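PDB 6A6E: cysteine desulfurase from Fervidobacterium islandicum, which catalyses the PLP-dependent removal of sulfur from L-cysteine, giving alanine and an enzyme-bound persulfide, and probably supplies sulfur for iron-sulfur cluster assembly. Local coordinates for residues S233-V245 / H289-L303. Sequence-based numbering, arbitrary orientation.
Sequences SGHKILGPTGIGV and HITGAVGLGYTIDYL. With PLP (pyridoxal-5'-phosphate), chain E.
Leu296 of helix 290-306 packs its CD1 on the loop 234-243 and its CD2 on strand 244-248. CD1 meets Ile237 CG2 at 4.0 Å, the two side chains crossing at about a right angle. CD2 touches Val245 CG2 at 3.9 Å. CG stands anti to the backbone N (chi1 -180°), which carries the fork off the helix toward these partners. One helix turn before Leu296, the backbone of Gly292 and Ala293 receives CG1 and CD1 of Ile243. Pro240 rests CG and CD on the helix backbone at Gly292, Gly295 and Leu296, with CG 3.3 Å from Gly292 O. The loop carries the Schiff-base lysine, as in fold-type I PLP enzymes: Lys236 NZ is bonded covalently to PLP C4A, and Ser233 OG and His235 NE2 both donate to PLP O3P. Farther along, Leu303 CD1 packs on Ile237 CG1 at 3.6 Å. Thr299 OG1 donates a hydrogen bond to Gly295 O (2.9 Å) from above the carbonyl plane, in addition to the bond from Thr299 N, while CG2 faces Leu238 CB. With an alanine here, Gly295 O would probably lose one of these two donors and a gap would open beside Leu238 CB. At the helix N-cap, His289 ND1 is hydrogen-bonded to Thr241 OG1 of the second subunit.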
ATOM      1  N   SER A 233      -1.431   4.467  10.892  1.00 14.74           N
ATOM      2  CA  SER A 233      -0.615   3.528  10.149  1.00 14.48           C
ATOM      3  C   SER A 233      -0.397   2.272  10.972  1.00 15.45           C
ATOM      4  O   SER A 233      -0.053   2.327  12.190  1.00 15.59           O
ATOM      5  CB  SER A 233       0.764   4.125   9.833  1.00 15.10           C
ATOM      6  OG  SER A 233       0.713   5.297   9.018  1.00 16.74           O
ATOM      7  N   GLY A 234      -0.516   1.127  10.279  1.00 15.63           N
ATOM      8  CA  GLY A 234      -0.315  -0.172  10.891  1.00 15.34           C
ATOM      9  C   GLY A 234       1.059  -0.398  11.502  1.00 15.63           C
ATOM     10  O   GLY A 234       1.161  -1.055  12.574  1.00 16.24           O
ATOM     11  N   HIS A 235       2.100   0.126  10.836  1.00 15.82           N
ATOM     12  CA  HIS A 235       3.507  -0.238  11.180  1.00 16.32           C
ATOM     13  C   HIS A 235       3.951   0.363  12.518  1.00 16.42           C
ATOM     14  O   HIS A 235       4.937  -0.133  13.086  1.00 15.32           O
ATOM     15  CB  HIS A 235       4.557   0.091  10.095  1.00 14.72           C
ATOM     16  CG  HIS A 235       4.729   1.563   9.842  1.00 14.23           C
ATOM     17  ND1 HIS A 235       5.750   2.302  10.412  1.00 13.45           N
ATOM     18  CD2 HIS A 235       4.027   2.419   9.049  1.00 12.39           C
ATOM     19  CE1 HIS A 235       5.628   3.566  10.023  1.00 13.20           C
ATOM     20  NE2 HIS A 235       4.578   3.657   9.206  1.00 13.53           N
ATOM     21  N   LYS A 236       3.224   1.399  12.970  1.00 14.63           N
ATOM     22  CA  LYS A 236       3.427   2.015  14.257  1.00 16.52           C
ATOM     23  C   LYS A 236       2.699   1.393  15.449  1.00 15.82           C
ATOM     24  O   LYS A 236       2.967   1.796  16.590  1.00 13.83           O
ATOM     25  CB  LYS A 236       3.178   3.531  14.228  1.00 17.84           C
ATOM     26  CG  LYS A 236       4.234   4.266  13.387  1.00 20.37           C
ATOM     27  CD  LYS A 236       4.049   5.779  13.458  1.00 22.11           C
ATOM     28  CE  LYS A 236       4.970   6.465  12.482  1.00 24.85           C
ATOM     29  NZ  LYS A 236       4.636   7.925  12.443  1.00 22.23           N
ATOM     30  N   ILE A 237       1.889   0.359  15.196  1.00 16.23           N
ATOM     31  CA  ILE A 237       1.204  -0.363  16.232  1.00 16.98           C
ATOM     32  C   ILE A 237       1.522  -1.850  16.185  1.00 17.29           C
ATOM     33  O   ILE A 237       0.597  -2.686  16.220  1.00 17.87           O
ATOM     34  CB  ILE A 237      -0.309  -0.018  16.167  1.00 17.51           C
ATOM     35  CG1 ILE A 237      -1.063  -0.561  17.392  1.00 18.98           C
ATOM     36  CG2 ILE A 237      -0.969  -0.452  14.881  1.00 18.06           C
ATOM     37  CD1 ILE A 237      -2.519  -0.104  17.510  1.00 21.49           C
ATOM     38  N   LEU A 238       2.796  -2.197  16.004  1.00 15.68           N
ATOM     39  CA  LEU A 238       3.250  -3.586  15.848  1.00 17.36           C
ATOM     40  C   LEU A 238       2.838  -4.259  14.555  1.00 19.59           C
ATOM     41  O   LEU A 238       3.156  -5.423  14.323  1.00 19.35           O
ATOM     42  CB  LEU A 238       2.792  -4.489  17.020  1.00 18.25           C
ATOM     43  CG  LEU A 238       2.987  -3.964  18.428  1.00 19.85           C
ATOM     44  CD1 LEU A 238       2.339  -4.929  19.395  1.00 22.53           C
ATOM     45  CD2 LEU A 238       4.469  -3.871  18.743  1.00 21.24           C
ATOM     46  N   GLY A 239       2.222  -3.513  13.643  1.00 20.33           N
ATOM     47  CA  GLY A 239       1.625  -4.122  12.472  1.00 18.13           C
ATOM     48  C   GLY A 239       2.484  -4.195  11.250  1.00 16.68           C
ATOM     49  O   GLY A 239       3.617  -3.690  11.224  1.00 17.14           O
ATOM     50  N   PRO A 240       1.956  -4.837  10.223  1.00 15.20           N
ATOM     51  CA  PRO A 240       2.608  -4.917   8.924  1.00 14.25           C
ATOM     52  C   PRO A 240       2.892  -3.552   8.340  1.00 14.74           C
ATOM     53  O   PRO A 240       2.259  -2.572   8.706  1.00 15.32           O
ATOM     54  CB  PRO A 240       1.603  -5.686   8.048  1.00 14.76           C
ATOM     55  CG  PRO A 240       0.483  -6.182   8.930  1.00 14.72           C
ATOM     56  CD  PRO A 240       0.545  -5.335  10.185  1.00 15.26           C
ATOM     57  N   THR A 241       3.844  -3.494   7.417  1.00 15.26           N
ATOM     58  CA  THR A 241       3.987  -2.311   6.612  1.00 15.29           C
ATOM     59  C   THR A 241       2.965  -2.338   5.495  1.00 14.96           C
ATOM     60  O   THR A 241       2.358  -3.359   5.203  1.00 14.67           O
ATOM     61  CB  THR A 241       5.429  -2.136   6.030  1.00 15.14           C
ATOM     62  OG1 THR A 241       5.864  -3.336   5.387  1.00 14.63           O
ATOM     63  CG2 THR A 241       6.452  -1.856   7.151  1.00 14.74           C
ATOM     64  N   GLY A 242       2.781  -1.183   4.869  1.00 14.50           N
ATOM     65  CA  GLY A 242       1.944  -1.055   3.677  1.00 13.53           C
ATOM     66  C   GLY A 242       0.454  -0.965   3.927  1.00 13.22           C
ATOM     67  O   GLY A 242      -0.279  -0.989   2.937  1.00 13.66           O
ATOM     68  N   ILE A 243       0.032  -0.892   5.204  1.00 12.32           N
ATOM     69  CA  ILE A 243      -1.367  -0.913   5.619  1.00 12.37           C
ATOM     70  C   ILE A 243      -1.658   0.249   6.537  1.00 12.39           C
ATOM     71  O   ILE A 243      -0.910   0.556   7.447  1.00 12.14           O
ATOM     72  CB  ILE A 243      -1.795  -2.251   6.188  1.00 12.69           C
ATOM     73  CG1 ILE A 243      -3.324  -2.299   6.381  1.00 12.66           C
ATOM     74  CG2 ILE A 243      -1.068  -2.614   7.465  1.00 13.75           C
ATOM     75  CD1 ILE A 243      -4.122  -2.422   5.117  1.00 12.37           C
ATOM     76  N   GLY A 244      -2.684   1.003   6.188  1.00 12.15           N
ATOM     77  CA  GLY A 244      -3.221   2.036   7.087  1.00 12.07           C
ATOM     78  C   GLY A 244      -4.741   1.939   7.141  1.00 11.95           C
ATOM     79  O   GLY A 244      -5.377   1.100   6.442  1.00 11.18           O
ATOM     80  N   VAL A 245      -5.314   2.847   7.918  1.00 11.83           N
ATOM     81  CA  VAL A 245      -6.727   2.955   8.162  1.00 12.83           C
ATOM     82  C   VAL A 245      -7.189   4.356   8.013  1.00 13.51           C
ATOM     83  O   VAL A 245      -6.534   5.329   8.476  1.00 13.21           O
ATOM     84  CB  VAL A 245      -7.092   2.478   9.598  1.00 13.75           C
ATOM     85  CG1 VAL A 245      -8.571   2.754   9.906  1.00 14.25           C
ATOM     86  CG2 VAL A 245      -6.814   1.009   9.690  1.00 14.10           C
ATOM     87  N   HIS A 289      -4.023  -4.268   0.346  1.00 13.39           N
ATOM     88  CA  HIS A 289      -3.015  -5.060   1.053  1.00 13.21           C
ATOM     89  C   HIS A 289      -3.712  -6.090   1.914  1.00 13.85           C
ATOM     90  O   HIS A 289      -3.808  -5.958   3.138  1.00 13.73           O
ATOM     91  CB  HIS A 289      -2.044  -4.173   1.841  1.00 12.71           C
ATOM     92  CG  HIS A 289      -0.908  -4.904   2.485  1.00 12.94           C
ATOM     93  ND1 HIS A 289      -0.651  -6.236   2.247  1.00 12.44           N
ATOM     94  CD2 HIS A 289       0.085  -4.461   3.305  1.00 11.68           C
ATOM     95  CE1 HIS A 289       0.469  -6.568   2.877  1.00 13.56           C
ATOM     96  NE2 HIS A 289       0.892  -5.527   3.567  1.00 11.92           N
ATOM     97  N   ILE A 290      -4.190  -7.134   1.237  1.00 13.60           N
ATOM     98  CA  ILE A 290      -5.089  -8.098   1.836  1.00 14.29           C
ATOM     99  C   ILE A 290      -4.436  -8.701   3.078  1.00 15.19           C
ATOM    100  O   ILE A 290      -5.037  -8.742   4.134  1.00 13.38           O
ATOM    101  CB  ILE A 290      -5.451  -9.245   0.865  1.00 14.50           C
ATOM    102  CG1 ILE A 290      -6.207  -8.705  -0.380  1.00 13.87           C
ATOM    103  CG2 ILE A 290      -6.301 -10.295   1.534  1.00 14.47           C
ATOM    104  CD1 ILE A 290      -6.171  -9.760  -1.468  1.00 13.90           C
ATOM    105  N   THR A 291      -3.192  -9.152   2.957  1.00 14.65           N
ATOM    106  CA  THR A 291      -2.578  -9.795   4.061  1.00 14.76           C
ATOM    107  C   THR A 291      -2.167  -8.793   5.140  1.00 15.14           C
ATOM    108  O   THR A 291      -2.067  -9.144   6.345  1.00 13.44           O
ATOM    109  CB  THR A 291      -1.350 -10.600   3.572  1.00 17.25           C
ATOM    110  OG1 THR A 291      -1.803 -11.564   2.596  1.00 17.29           O
ATOM    111  CG2 THR A 291      -0.670 -11.259   4.772  1.00 18.14           C
ATOM    112  N   GLY A 292      -1.900  -7.548   4.750  1.00 15.85           N
ATOM    113  CA  GLY A 292      -1.561  -6.474   5.717  1.00 15.31           C
ATOM    114  C   GLY A 292      -2.759  -6.139   6.602  1.00 15.45           C
ATOM    115  O   GLY A 292      -2.627  -5.961   7.824  1.00 12.56           O
ATOM    116  N   ALA A 293      -3.922  -6.082   5.972  1.00 15.11           N
ATOM    117  CA  ALA A 293      -5.176  -5.886   6.700  1.00 14.69           C
ATOM    118  C   ALA A 293      -5.435  -7.053   7.719  1.00 15.43           C
ATOM    119  O   ALA A 293      -5.685  -6.828   8.877  1.00 13.93           O
ATOM    120  CB  ALA A 293      -6.299  -5.776   5.736  1.00 14.53           C
ATOM    121  N   VAL A 294      -5.344  -8.282   7.250  1.00 16.29           N
ATOM    122  CA  VAL A 294      -5.519  -9.464   8.084  1.00 16.18           C
ATOM    123  C   VAL A 294      -4.491  -9.447   9.224  1.00 16.84           C
ATOM    124  O   VAL A 294      -4.825  -9.701  10.368  1.00 16.65           O
ATOM    125  CB  VAL A 294      -5.396 -10.767   7.257  1.00 16.74           C
ATOM    126  CG1 VAL A 294      -5.375 -12.021   8.141  1.00 15.76           C
ATOM    127  CG2 VAL A 294      -6.560 -10.899   6.331  1.00 17.11           C
ATOM    128  N   GLY A 295      -3.242  -9.146   8.894  1.00 15.20           N
ATOM    129  CA  GLY A 295      -2.176  -8.972   9.890  1.00 13.67           C
ATOM    130  C   GLY A 295      -2.446  -7.896  10.898  1.00 13.94           C
ATOM    131  O   GLY A 295      -2.202  -8.078  12.101  1.00 13.78           O
ATOM    132  N   LEU A 296      -2.938  -6.764  10.456  1.00 14.20           N
ATOM    133  CA  LEU A 296      -3.326  -5.713  11.360  1.00 16.09           C
ATOM    134  C   LEU A 296      -4.400  -6.185  12.361  1.00 15.37           C
ATOM    135  O   LEU A 296      -4.372  -5.851  13.548  1.00 15.74           O
ATOM    136  CB  LEU A 296      -3.778  -4.459  10.630  1.00 16.71           C
ATOM    137  CG  LEU A 296      -4.218  -3.263  11.479  1.00 18.27           C
ATOM    138  CD1 LEU A 296      -3.059  -2.792  12.338  1.00 20.50           C
ATOM    139  CD2 LEU A 296      -4.685  -2.132  10.631  1.00 19.70           C
ATOM    140  N   GLY A 297      -5.387  -6.873  11.830  1.00 16.13           N
ATOM    141  CA  GLY A 297      -6.416  -7.525  12.638  1.00 16.29           C
ATOM    142  C   GLY A 297      -5.820  -8.440  13.712  1.00 16.70           C
ATOM    143  O   GLY A 297      -6.225  -8.389  14.859  1.00 14.63           O
ATOM    144  N   TYR A 298      -4.828  -9.239  13.330  1.00 16.59           N
ATOM    145  CA  TYR A 298      -4.154 -10.103  14.282  1.00 19.19           C
ATOM    146  C   TYR A 298      -3.304  -9.351  15.309  1.00 21.04           C
ATOM    147  O   TYR A 298      -3.206  -9.798  16.446  1.00 18.28           O
ATOM    148  CB  TYR A 298      -3.315 -11.138  13.565  1.00 20.78           C
ATOM    149  CG  TYR A 298      -4.130 -12.177  12.814  1.00 25.93           C
ATOM    150  CD1 TYR A 298      -5.294 -12.713  13.341  1.00 31.53           C
ATOM    151  CD2 TYR A 298      -3.678 -12.684  11.607  1.00 33.54           C
ATOM    152  CE1 TYR A 298      -6.001 -13.682  12.659  1.00 37.46           C
ATOM    153  CE2 TYR A 298      -4.397 -13.649  10.918  1.00 37.26           C
ATOM    154  CZ  TYR A 298      -5.545 -14.120  11.441  1.00 36.31           C
ATOM    155  OH  TYR A 298      -6.200 -15.092  10.732  1.00 54.56           O
ATOM    156  N   THR A 299      -2.719  -8.215  14.908  1.00 19.70           N
ATOM    157  CA  THR A 299      -2.054  -7.301  15.828  1.00 20.52           C
ATOM    158  C   THR A 299      -2.989  -6.738  16.875  1.00 20.96           C
ATOM    159  O   THR A 299      -2.691  -6.730  18.089  1.00 22.37           O
ATOM    160  CB  THR A 299      -1.392  -6.168  15.015  1.00 23.02           C
ATOM    161  OG1 THR A 299      -0.517  -6.773  14.042  1.00 23.29           O
ATOM    162  CG2 THR A 299      -0.656  -5.237  15.842  1.00 22.00           C
ATOM    163  N   ILE A 300      -4.138  -6.289  16.434  1.00 20.07           N
ATOM    164  CA  ILE A 300      -5.158  -5.837  17.347  1.00 20.57           C
ATOM    165  C   ILE A 300      -5.607  -7.003  18.263  1.00 23.91           C
ATOM    166  O   ILE A 300      -5.792  -6.755  19.460  1.00 21.19           O
ATOM    167  CB  ILE A 300      -6.328  -5.194  16.596  1.00 21.08           C
ATOM    168  CG1 ILE A 300      -5.891  -3.855  15.983  1.00 21.35           C
ATOM    169  CG2 ILE A 300      -7.492  -4.863  17.516  1.00 22.34           C
ATOM    170  CD1 ILE A 300      -6.924  -3.345  15.013  1.00 22.04           C
ATOM    171  N   ASP A 301      -5.802  -8.239  17.743  1.00 20.25           N
ATOM    172  CA  ASP A 301      -6.116  -9.333  18.646  1.00 21.27           C
ATOM    173  C   ASP A 301      -5.029  -9.510  19.726  1.00 22.67           C
ATOM    174  O   ASP A 301      -5.346  -9.780  20.884  1.00 22.06           O
ATOM    175  CB  ASP A 301      -6.281 -10.700  17.954  1.00 23.30           C
ATOM    176  CG  ASP A 301      -7.465 -10.756  16.965  1.00 21.86           C
ATOM    177  OD1 ASP A 301      -8.430  -9.952  17.095  1.00 22.83           O
ATOM    178  OD2 ASP A 301      -7.406 -11.626  16.078  1.00 21.23           O
ATOM    179  N   TYR A 302      -3.770  -9.421  19.340  1.00 21.41           N
ATOM    180  CA  TYR A 302      -2.658  -9.530  20.284  1.00 21.73           C
ATOM    181  C   TYR A 302      -2.701  -8.446  21.375  1.00 21.53           C
ATOM    182  O   TYR A 302      -2.606  -8.727  22.602  1.00 21.21           O
ATOM    183  CB  TYR A 302      -1.354  -9.488  19.532  1.00 22.74           C
ATOM    184  CG  TYR A 302      -0.120  -9.483  20.388  1.00 22.68           C
ATOM    185  CD1 TYR A 302       0.380 -10.654  20.925  1.00 24.22           C
ATOM    186  CD2 TYR A 302       0.557  -8.303  20.650  1.00 22.36           C
ATOM    187  CE1 TYR A 302       1.541 -10.646  21.708  1.00 24.02           C
ATOM    188  CE2 TYR A 302       1.674  -8.269  21.467  1.00 23.56           C
ATOM    189  CZ  TYR A 302       2.175  -9.444  21.988  1.00 25.72           C
ATOM    190  OH  TYR A 302       3.318  -9.402  22.783  1.00 27.22           O
ATOM    191  N   LEU A 303      -2.893  -7.210  20.975  1.00 21.64           N
ATOM    192  CA  LEU A 303      -2.958  -6.151  21.929  1.00 22.82           C
ATOM    193  C   LEU A 303      -4.140  -6.353  22.892  1.00 26.46           C
ATOM    194  O   LEU A 303      -4.030  -6.037  24.063  1.00 25.49           O
ATOM    195  CB  LEU A 303      -3.056  -4.803  21.245  1.00 25.35           C
ATOM    196  CG  LEU A 303      -1.802  -4.360  20.457  1.00 27.42           C
ATOM    197  CD1 LEU A 303      -2.140  -3.139  19.626  1.00 27.91           C
ATOM    198  CD2 LEU A 303      -0.720  -4.021  21.435  1.00 28.26           C
TER
HETATM  199  N1  PLP E 501       1.916  11.838  11.388  1.00 19.48           N
HETATM  200  C2  PLP E 501       2.505  11.545  12.518  1.00 20.85           C
HETATM  201  C2A PLP E 501       2.271  12.380  13.731  1.00 22.09           C
HETATM  202  C3  PLP E 501       3.423  10.406  12.520  1.00 19.44           C
HETATM  203  O3  PLP E 501       4.050  10.119  13.647  1.00 26.25           O
HETATM  204  C4  PLP E 501       3.601   9.594  11.317  1.00 19.60           C
HETATM  205  C4A PLP E 501       4.418   8.396  11.267  1.00 18.76           C
HETATM  206  C5  PLP E 501       2.916  10.038  10.099  1.00 19.01           C
HETATM  207  C6  PLP E 501       2.122  11.137  10.237  1.00 19.13           C
HETATM  208  C5A PLP E 501       3.094   9.332   8.751  1.00 19.80           C
HETATM  209  O4P PLP E 501       2.935   7.923   8.678  1.00 18.93           O
HETATM  210  P   PLP E 501       3.335   6.976   7.423  1.00 19.91           P
HETATM  211  O1P PLP E 501       2.483   7.330   6.270  1.00 17.09           O
HETATM  212  O2P PLP E 501       4.809   7.235   7.300  1.00 20.06           O
HETATM  213  O3P PLP E 501       2.976   5.637   7.994  1.00 18.36           O